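Long-range contacts in 1-pyrroline-5-carboxylate dehydrogenase (Thermus thermophilus, PDB 1UZB), which probably oxidises the proline-pathway intermediate 1-pyrroline-5-carboxylate, or its open-chain aldehyde, to glutamate as a member of the aldehyde dehydrogenase family: residues V135-D140 / V187-G192; L305-V310 / E340-R345. All coordinates share one frame; numbering follows the deposited sequence.

How the contacts relate
The two contacts illustrate how a small residue lets helices approach, and how the surroundings decide what lines the interface. Contact 1 lies near the middle of the chain, its centre about 9 Å from that of the chain, and joins helices 128-149 and 188-199 through mostly buried alanine, valine and threonine groups, with a glutamate stem at one side. Contact 2 lies farther out, about 26 Å from the chain centre, and joins helices 303-315 and 332-346. There an alanine and two valines form the buried side, while arginine and glutamate stems line a partly exposed margin. The centres of contact 1 and contact 2 are about 29 Å apart, and they share no helix. Contact 1 packs nearly parallel helices; contact 2 has segments crossing at 48°.

Contact 1 (V135-D140 / V187-G192); sequences VAEAID and VAIFTG
Ala138 is the bump of this contact, and its methyl drops into a shallow hollow at the start of helix 188-199. The floor of the hollow is the backbone of Ala188, whose CA lies 3.6 Å from Ala138 CB. Val187 forms one side: its CG1 stands anti to the backbone N (chi1 177°) and touches Ala138 CB, also at 3.6 Å. Thr191 forms the adjoining side, with OG1 3.9 Å from Ala138 CB and the CG2 methyl lying against Ala138 O. A second bump answers in reverse: Ala188 CB rests along the extended stem of Glu137, 3.7 Å from Glu137 CB and about as near to its CG, CD and OE2. With methyls as the interlocking groups, the backbones close in until the CA atoms of Ala138 and Ala188 are only 3.8 Å apart, and the axes of the two short helical segments pass 8.0 Å apart at 12°. Thr191 turns its hydroxyl back along its own helix, OG1 giving a hydrogen bond of 2.7 Å to Val187 O. That carbonyl also accepts Thr191 N, from the opposite face of its plane. Around the joint, Met109 packs on both Ala138 and Thr191, Leu120 on both Val135 and Val187, and OD1 of Asp134, also on helix 128-149, forms a hydrogen bond with the backbone N of Ala188. Close, near-parallel packing through alanines here joins helix 128-149 to the first turn of helix 188-199, which links strands 165-180 and 203-207 in a beta-alpha-beta crossover of the Rossmann-like cofactor-binding domain of aldehyde dehydrogenases.

Contact 2 (L305-V310 / E340-R345); sequences LAAEGV and ERVLKR
Ala307 meets Arg341, Val342 and Arg345 where two helices of the alpha/beta catalytic domain of the aldehyde dehydrogenase fold pack together; helix 303-315 links the neighbouring parallel strands 293-297 and 325-331 as a beta-alpha-beta crossover, and helix 332-346 follows the second strand. The short axes cross at -48°, 8.7 Å apart. Ala307 CB points toward helix 332-346 and touches Arg341 CB at 3.6 Å. Past CB the Arg341 chain turns from the contact, its NE in a salt bridge with Asp304, and it lends the contact little more than the base of its side chain. Arg345 behaves differently: extended from CG to NE, it reaches across to helix 303-315, passing Ala307 CB with its CD at 3.8 Å and laying one guanidinium face over Glu308 CB. Shortening Arg345 to an alanine is likely to strip the cover from Glu308 CB and from one side of the Ala307 methyl, opening a gap at this partly exposed margin. Although Glu308 and Arg345 carry opposite charges, their flat groups stand 87° apart and do not pair: Glu308 bends at chi2 and keeps its OE2 5.7 Å from Arg345 NH1. On the buried side the side chains of Val310 and Val342 lie nearly perpendicular, and Val310 also rests on Ile295 of strand 293-297. Val342 CG2 meets two residues a turn apart on helix 303-315, 3.9 Å from Ala307 CA and 4.2 Å from Val310 CG1.

Contact 1 (V135-D140 / V187-G192)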
ATOM      1  N   VAL A 135      -3.561  12.462 -33.964  1.00  5.08           N
ATOM      2  CA  VAL A 135      -3.487  11.005 -33.975  1.00  6.15           C
ATOM      3  C   VAL A 135      -2.811  10.462 -32.714  1.00  4.82           C
ATOM      4  O   VAL A 135      -3.227   9.429 -32.173  1.00  5.97           O
ATOM      5  CB  VAL A 135      -2.745  10.504 -35.231  1.00  5.03           C
ATOM      6  CG1 VAL A 135      -2.644   8.987 -35.207  1.00  8.70           C
ATOM      7  CG2 VAL A 135      -3.495  10.957 -36.486  1.00  7.79           C
ATOM      8  N   ALA A 136      -1.774  11.150 -32.242  1.00  5.48           N
ATOM      9  CA  ALA A 136      -1.073  10.723 -31.035  1.00  5.13           C
ATOM     10  C   ALA A 136      -2.033  10.718 -29.845  1.00  4.41           C
ATOM     11  O   ALA A 136      -1.994   9.813 -29.011  1.00  5.29           O
ATOM     12  CB  ALA A 136       0.105  11.647 -30.761  1.00  6.27           C
ATOM     13  N   GLU A 137      -2.897  11.728 -29.770  1.00  4.47           N
ATOM     14  CA  GLU A 137      -3.870  11.826 -28.687  1.00  4.91           C
ATOM     15  C   GLU A 137      -4.880  10.677 -28.770  1.00  4.18           C
ATOM     16  O   GLU A 137      -5.295  10.144 -27.747  1.00  4.17           O
ATOM     17  CB  GLU A 137      -4.603  13.168 -28.748  1.00  5.31           C
ATOM     18  CG  GLU A 137      -5.551  13.409 -27.581  1.00  8.72           C
ATOM     19  CD  GLU A 137      -6.305  14.719 -27.697  1.00 11.75           C
ATOM     20  OE1 GLU A 137      -5.681  15.736 -28.058  1.00 18.11           O
ATOM     21  OE2 GLU A 137      -7.520  14.737 -27.413  1.00 17.62           O
ATOM     22  N   ALA A 138      -5.280  10.308 -29.986  1.00  4.29           N
ATOM     23  CA  ALA A 138      -6.227   9.208 -30.178  1.00  3.90           C
ATOM     24  C   ALA A 138      -5.625   7.911 -29.633  1.00  4.60           C
ATOM     25  O   ALA A 138      -6.288   7.154 -28.927  1.00  4.70           O
ATOM     26  CB  ALA A 138      -6.553   9.049 -31.663  1.00  4.86           C
ATOM     27  N   ILE A 139      -4.364   7.659 -29.978  1.00  4.59           N
ATOM     28  CA  ILE A 139      -3.672   6.471 -29.502  1.00  3.98           C
ATOM     29  C   ILE A 139      -3.621   6.538 -27.974  1.00  3.57           C
ATOM     30  O   ILE A 139      -3.883   5.543 -27.294  1.00  4.28           O
ATOM     31  CB  ILE A 139      -2.246   6.406 -30.093  1.00  4.68           C
ATOM     32  CG1 ILE A 139      -2.327   6.189 -31.608  1.00  6.00           C
ATOM     33  CG2 ILE A 139      -1.459   5.285 -29.441  1.00  5.44           C
ATOM     34  CD1 ILE A 139      -1.026   6.459 -32.339  1.00  6.10           C
ATOM     35  N   ASP A 140      -3.314   7.719 -27.438  1.00  3.96           N
ATOM     36  CA  ASP A 140      -3.255   7.898 -25.987  1.00  3.47           C
ATOM     37  C   ASP A 140      -4.578   7.540 -25.312  1.00  4.16           C
ATOM     38  O   ASP A 140      -4.582   6.880 -24.274  1.00  4.50           O
ATOM     39  CB  ASP A 140      -2.892   9.342 -25.610  1.00  5.04           C
ATOM     40  CG  ASP A 140      -1.426   9.666 -25.838  1.00  5.68           C
ATOM     41  OD1 ASP A 140      -0.625   8.740 -26.088  1.00  7.32           O
ATOM     42  OD2 ASP A 140      -1.071  10.864 -25.749  1.00  7.09           O
ATOM     43  N   VAL A 187     -10.055  12.532 -35.059  1.00  6.92           N
ATOM     44  CA  VAL A 187      -9.455  11.231 -34.811  1.00  7.05           C
ATOM     45  C   VAL A 187      -9.378  11.100 -33.290  1.00  6.53           C
ATOM     46  O   VAL A 187      -9.944  10.180 -32.716  1.00  6.95           O
ATOM     47  CB  VAL A 187      -8.044  11.083 -35.422  1.00  6.31           C
ATOM     48  CG1 VAL A 187      -7.471   9.714 -35.059  1.00  7.34           C
ATOM     49  CG2 VAL A 187      -8.116  11.220 -36.933  1.00 10.28           C
ATOM     50  N   ALA A 188      -8.724  12.058 -32.639  1.00  5.40           N
ATOM     51  CA  ALA A 188      -8.567  12.033 -31.187  1.00  5.59           C
ATOM     52  C   ALA A 188      -9.855  11.995 -30.360  1.00  5.61           C
ATOM     53  O   ALA A 188     -10.093  11.037 -29.630  1.00  5.13           O
ATOM     54  CB  ALA A 188      -7.717  13.217 -30.741  1.00  6.16           C
ATOM     55  N   ILE A 189     -10.673  13.040 -30.453  1.00  5.44           N
ATOM     56  CA  ILE A 189     -11.903  13.088 -29.664  1.00  5.28           C
ATOM     57  C   ILE A 189     -12.929  12.056 -30.133  1.00  5.81           C
ATOM     58  O   ILE A 189     -13.639  11.464 -29.325  1.00  6.54           O
ATOM     59  CB  ILE A 189     -12.479  14.515 -29.663  1.00  7.11           C
ATOM     60  CG1 ILE A 189     -11.490  15.442 -28.945  1.00 10.13           C
ATOM     61  CG2 ILE A 189     -13.832  14.552 -28.960  1.00  7.01           C
ATOM     62  CD1 ILE A 189     -11.909  16.892 -28.906  1.00 12.44           C
ATOM     63  N   PHE A 190     -12.991  11.836 -31.440  1.00  5.50           N
ATOM     64  CA  PHE A 190     -13.882  10.837 -32.017  1.00  5.70           C
ATOM     65  C   PHE A 190     -13.553   9.495 -31.348  1.00  5.62           C
ATOM     66  O   PHE A 190     -14.431   8.799 -30.843  1.00  5.57           O
ATOM     67  CB  PHE A 190     -13.621  10.763 -33.527  1.00  6.72           C
ATOM     68  CG  PHE A 190     -14.468   9.760 -34.259  1.00  6.84           C
ATOM     69  CD1 PHE A 190     -15.801  10.027 -34.544  1.00  8.62           C
ATOM     70  CD2 PHE A 190     -13.913   8.567 -34.707  1.00  7.14           C
ATOM     71  CE1 PHE A 190     -16.572   9.119 -35.274  1.00  8.77           C
ATOM     72  CE2 PHE A 190     -14.673   7.651 -35.438  1.00  8.93           C
ATOM     73  CZ  PHE A 190     -16.005   7.929 -35.722  1.00  7.63           C
ATOM     74  N   THR A 191     -12.269   9.151 -31.319  1.00  4.39           N
ATOM     75  CA  THR A 191     -11.822   7.898 -30.723  1.00  4.96           C
ATOM     76  C   THR A 191     -12.052   7.828 -29.213  1.00  4.26           C
ATOM     77  O   THR A 191     -12.608   6.848 -28.707  1.00  5.17           O
ATOM     78  CB  THR A 191     -10.329   7.672 -31.000  1.00  4.90           C
ATOM     79  OG1 THR A 191     -10.122   7.541 -32.411  1.00  6.28           O
ATOM     80  CG2 THR A 191      -9.840   6.413 -30.308  1.00  6.17           C
ATOM     81  N   GLY A 192     -11.630   8.864 -28.493  1.00  5.04           N
ATOM     82  CA  GLY A 192     -11.795   8.873 -27.050  1.00  5.56           C
ATOM     83  C   GLY A 192     -13.231   8.744 -26.579  1.00  4.68           C
ATOM     84  O   GLY A 192     -13.534   7.985 -25.652  1.00  5.11           O
TER

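Contact 2 (L305-V310 / E340-R345)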
ATOM      1  N   LEU A 305       8.783  34.658 -24.066  1.00  7.37           N
ATOM      2  CA  LEU A 305       8.198  33.343 -23.845  1.00  7.30           C
ATOM      3  C   LEU A 305       6.682  33.462 -23.955  1.00  6.95           C
ATOM      4  O   LEU A 305       6.025  32.623 -24.569  1.00  7.25           O
ATOM      5  CB  LEU A 305       8.563  32.828 -22.455  1.00  8.37           C
ATOM      6  CG  LEU A 305       8.139  31.388 -22.151  1.00  8.37           C
ATOM      7  CD1 LEU A 305       9.063  30.416 -22.879  1.00  9.49           C
ATOM      8  CD2 LEU A 305       8.193  31.147 -20.652  1.00  9.52           C
ATOM      9  N   ALA A 306       6.131  34.515 -23.357  1.00  6.48           N
ATOM     10  CA  ALA A 306       4.691  34.740 -23.386  1.00  6.35           C
ATOM     11  C   ALA A 306       4.170  34.944 -24.808  1.00  6.64           C
ATOM     12  O   ALA A 306       3.182  34.334 -25.203  1.00  5.91           O
ATOM     13  CB  ALA A 306       4.334  35.944 -22.527  1.00  5.89           C
ATOM     14  N   ALA A 307       4.834  35.801 -25.575  1.00  6.82           N
ATOM     15  CA  ALA A 307       4.399  36.068 -26.944  1.00  6.57           C
ATOM     16  C   ALA A 307       4.361  34.790 -27.785  1.00  7.35           C
ATOM     17  O   ALA A 307       3.426  34.572 -28.560  1.00  7.55           O
ATOM     18  CB  ALA A 307       5.319  37.101 -27.593  1.00  6.89           C
ATOM     19  N   GLU A 308       5.374  33.947 -27.628  1.00  7.69           N
ATOM     20  CA  GLU A 308       5.437  32.693 -28.370  1.00  7.94           C
ATOM     21  C   GLU A 308       4.268  31.782 -27.980  1.00  7.79           C
ATOM     22  O   GLU A 308       3.590  31.225 -28.845  1.00  6.54           O
ATOM     23  CB  GLU A 308       6.775  32.000 -28.086  1.00 11.69           C
ATOM     24  CG  GLU A 308       7.139  30.852 -29.017  1.00 18.25           C
ATOM     25  CD  GLU A 308       6.277  29.627 -28.821  1.00 21.46           C
ATOM     26  OE1 GLU A 308       5.980  29.287 -27.657  1.00 22.46           O
ATOM     27  OE2 GLU A 308       5.909  28.993 -29.832  1.00 25.78           O
ATOM     28  N   GLY A 309       4.035  31.644 -26.675  1.00  7.09           N
ATOM     29  CA  GLY A 309       2.954  30.802 -26.189  1.00  6.58           C
ATOM     30  C   GLY A 309       1.583  31.311 -26.600  1.00  6.37           C
ATOM     31  O   GLY A 309       0.668  30.527 -26.859  1.00  5.78           O
ATOM     32  N   VAL A 310       1.435  32.629 -26.655  1.00  5.46           N
ATOM     33  CA  VAL A 310       0.176  33.235 -27.059  1.00  6.39           C
ATOM     34  C   VAL A 310      -0.087  32.956 -28.536  1.00  5.82           C
ATOM     35  O   VAL A 310      -1.193  32.582 -28.914  1.00  5.39           O
ATOM     36  CB  VAL A 310       0.195  34.759 -26.821  1.00  6.44           C
ATOM     37  CG1 VAL A 310      -0.993  35.413 -27.508  1.00  8.08           C
ATOM     38  CG2 VAL A 310       0.170  35.043 -25.332  1.00  6.44           C
ATOM     39  N   GLU A 340       3.484  44.221 -28.748  1.00  8.91           N
ATOM     40  CA  GLU A 340       4.425  44.450 -29.832  1.00 10.38           C
ATOM     41  C   GLU A 340       5.069  43.130 -30.257  1.00  9.21           C
ATOM     42  O   GLU A 340       5.237  42.871 -31.447  1.00  9.79           O
ATOM     43  CB  GLU A 340       5.495  45.467 -29.409  1.00 13.45           C
ATOM     44  CG  GLU A 340       6.416  45.011 -28.292  1.00 19.34           C
ATOM     45  CD  GLU A 340       7.799  44.640 -28.790  1.00 23.48           C
ATOM     46  OE1 GLU A 340       7.902  43.764 -29.676  1.00 26.37           O
ATOM     47  OE2 GLU A 340       8.786  45.224 -28.295  1.00 24.78           O
ATOM     48  N   ARG A 341       5.416  42.292 -29.285  1.00  8.39           N
ATOM     49  CA  ARG A 341       6.035  41.002 -29.581  1.00  8.39           C
ATOM     50  C   ARG A 341       5.060  40.036 -30.252  1.00  7.28           C
ATOM     51  O   ARG A 341       5.434  39.298 -31.163  1.00  8.13           O
ATOM     52  CB  ARG A 341       6.590  40.381 -28.298  1.00  7.89           C
ATOM     53  CG  ARG A 341       7.850  41.072 -27.781  1.00  9.16           C
ATOM     54  CD  ARG A 341       8.261  40.535 -26.420  1.00 10.35           C
ATOM     55  NE  ARG A 341       9.570  41.028 -25.993  1.00 11.48           N
ATOM     56  CZ  ARG A 341       9.823  42.278 -25.622  1.00 12.82           C
ATOM     57  NH1 ARG A 341      11.049  42.619 -25.252  1.00 14.75           N
ATOM     58  NH2 ARG A 341       8.858  43.186 -25.609  1.00 14.95           N
ATOM     59  N   VAL A 342       3.809  40.043 -29.805  1.00  6.29           N
ATOM     60  CA  VAL A 342       2.797  39.169 -30.393  1.00  7.41           C
ATOM     61  C   VAL A 342       2.551  39.554 -31.853  1.00  8.60           C
ATOM     62  O   VAL A 342       2.468  38.687 -32.724  1.00  9.31           O
ATOM     63  CB  VAL A 342       1.465  39.240 -29.602  1.00  6.98           C
ATOM     64  CG1 VAL A 342       0.344  38.571 -30.393  1.00  8.31           C
ATOM     65  CG2 VAL A 342       1.629  38.553 -28.253  1.00  7.23           C
ATOM     66  N   LEU A 343       2.450  40.853 -32.123  1.00  8.81           N
ATOM     67  CA  LEU A 343       2.220  41.324 -33.483  1.00  9.47           C
ATOM     68  C   LEU A 343       3.377  40.961 -34.407  1.00  9.83           C
ATOM     69  O   LEU A 343       3.159  40.508 -35.530  1.00 11.06           O
ATOM     70  CB  LEU A 343       2.001  42.839 -33.494  1.00  9.00           C
ATOM     71  CG  LEU A 343       0.705  43.321 -32.837  1.00  9.58           C
ATOM     72  CD1 LEU A 343       0.658  44.842 -32.835  1.00 10.56           C
ATOM     73  CD2 LEU A 343      -0.495  42.744 -33.585  1.00 11.81           C
ATOM     74  N   LYS A 344       4.603  41.153 -33.931  1.00 11.13           N
ATOM     75  CA  LYS A 344       5.782  40.839 -34.731  1.00 11.76           C
ATOM     76  C   LYS A 344       5.829  39.355 -35.090  1.00 11.19           C
ATOM     77  O   LYS A 344       6.173  38.990 -36.215  1.00 12.29           O
ATOM     78  CB  LYS A 344       7.060  41.216 -33.975  1.00 14.68           C
ATOM     79  CG  LYS A 344       7.195  42.696 -33.623  1.00 18.83           C
ATOM     80  CD  LYS A 344       7.072  43.605 -34.839  1.00 22.63           C
ATOM     81  CE  LYS A 344       5.628  44.022 -35.081  1.00 24.32           C
ATOM     82  NZ  LYS A 344       5.056  44.740 -33.906  1.00 25.76           N
ATOM     83  N   ARG A 345       5.482  38.503 -34.131  1.00  9.99           N
ATOM     84  CA  ARG A 345       5.485  37.062 -34.355  1.00 10.60           C
ATOM     85  C   ARG A 345       4.336  36.629 -35.257  1.00 11.15           C
ATOM     86  O   ARG A 345       4.525  35.854 -36.189  1.00 11.54           O
ATOM     87  CB  ARG A 345       5.386  36.316 -33.020  1.00 13.35           C
ATOM     88  CG  ARG A 345       6.670  36.281 -32.210  1.00 17.27           C
ATOM     89  CD  ARG A 345       6.446  35.604 -30.864  1.00 21.29           C
ATOM     90  NE  ARG A 345       7.681  35.480 -30.092  1.00 24.35           N
ATOM     91  CZ  ARG A 345       8.648  34.608 -30.359  1.00 25.30           C
ATOM     92  NH1 ARG A 345       8.532  33.771 -31.381  1.00 26.15           N
ATOM     93  NH2 ARG A 345       9.739  34.576 -29.605  1.00 27.03           N
TER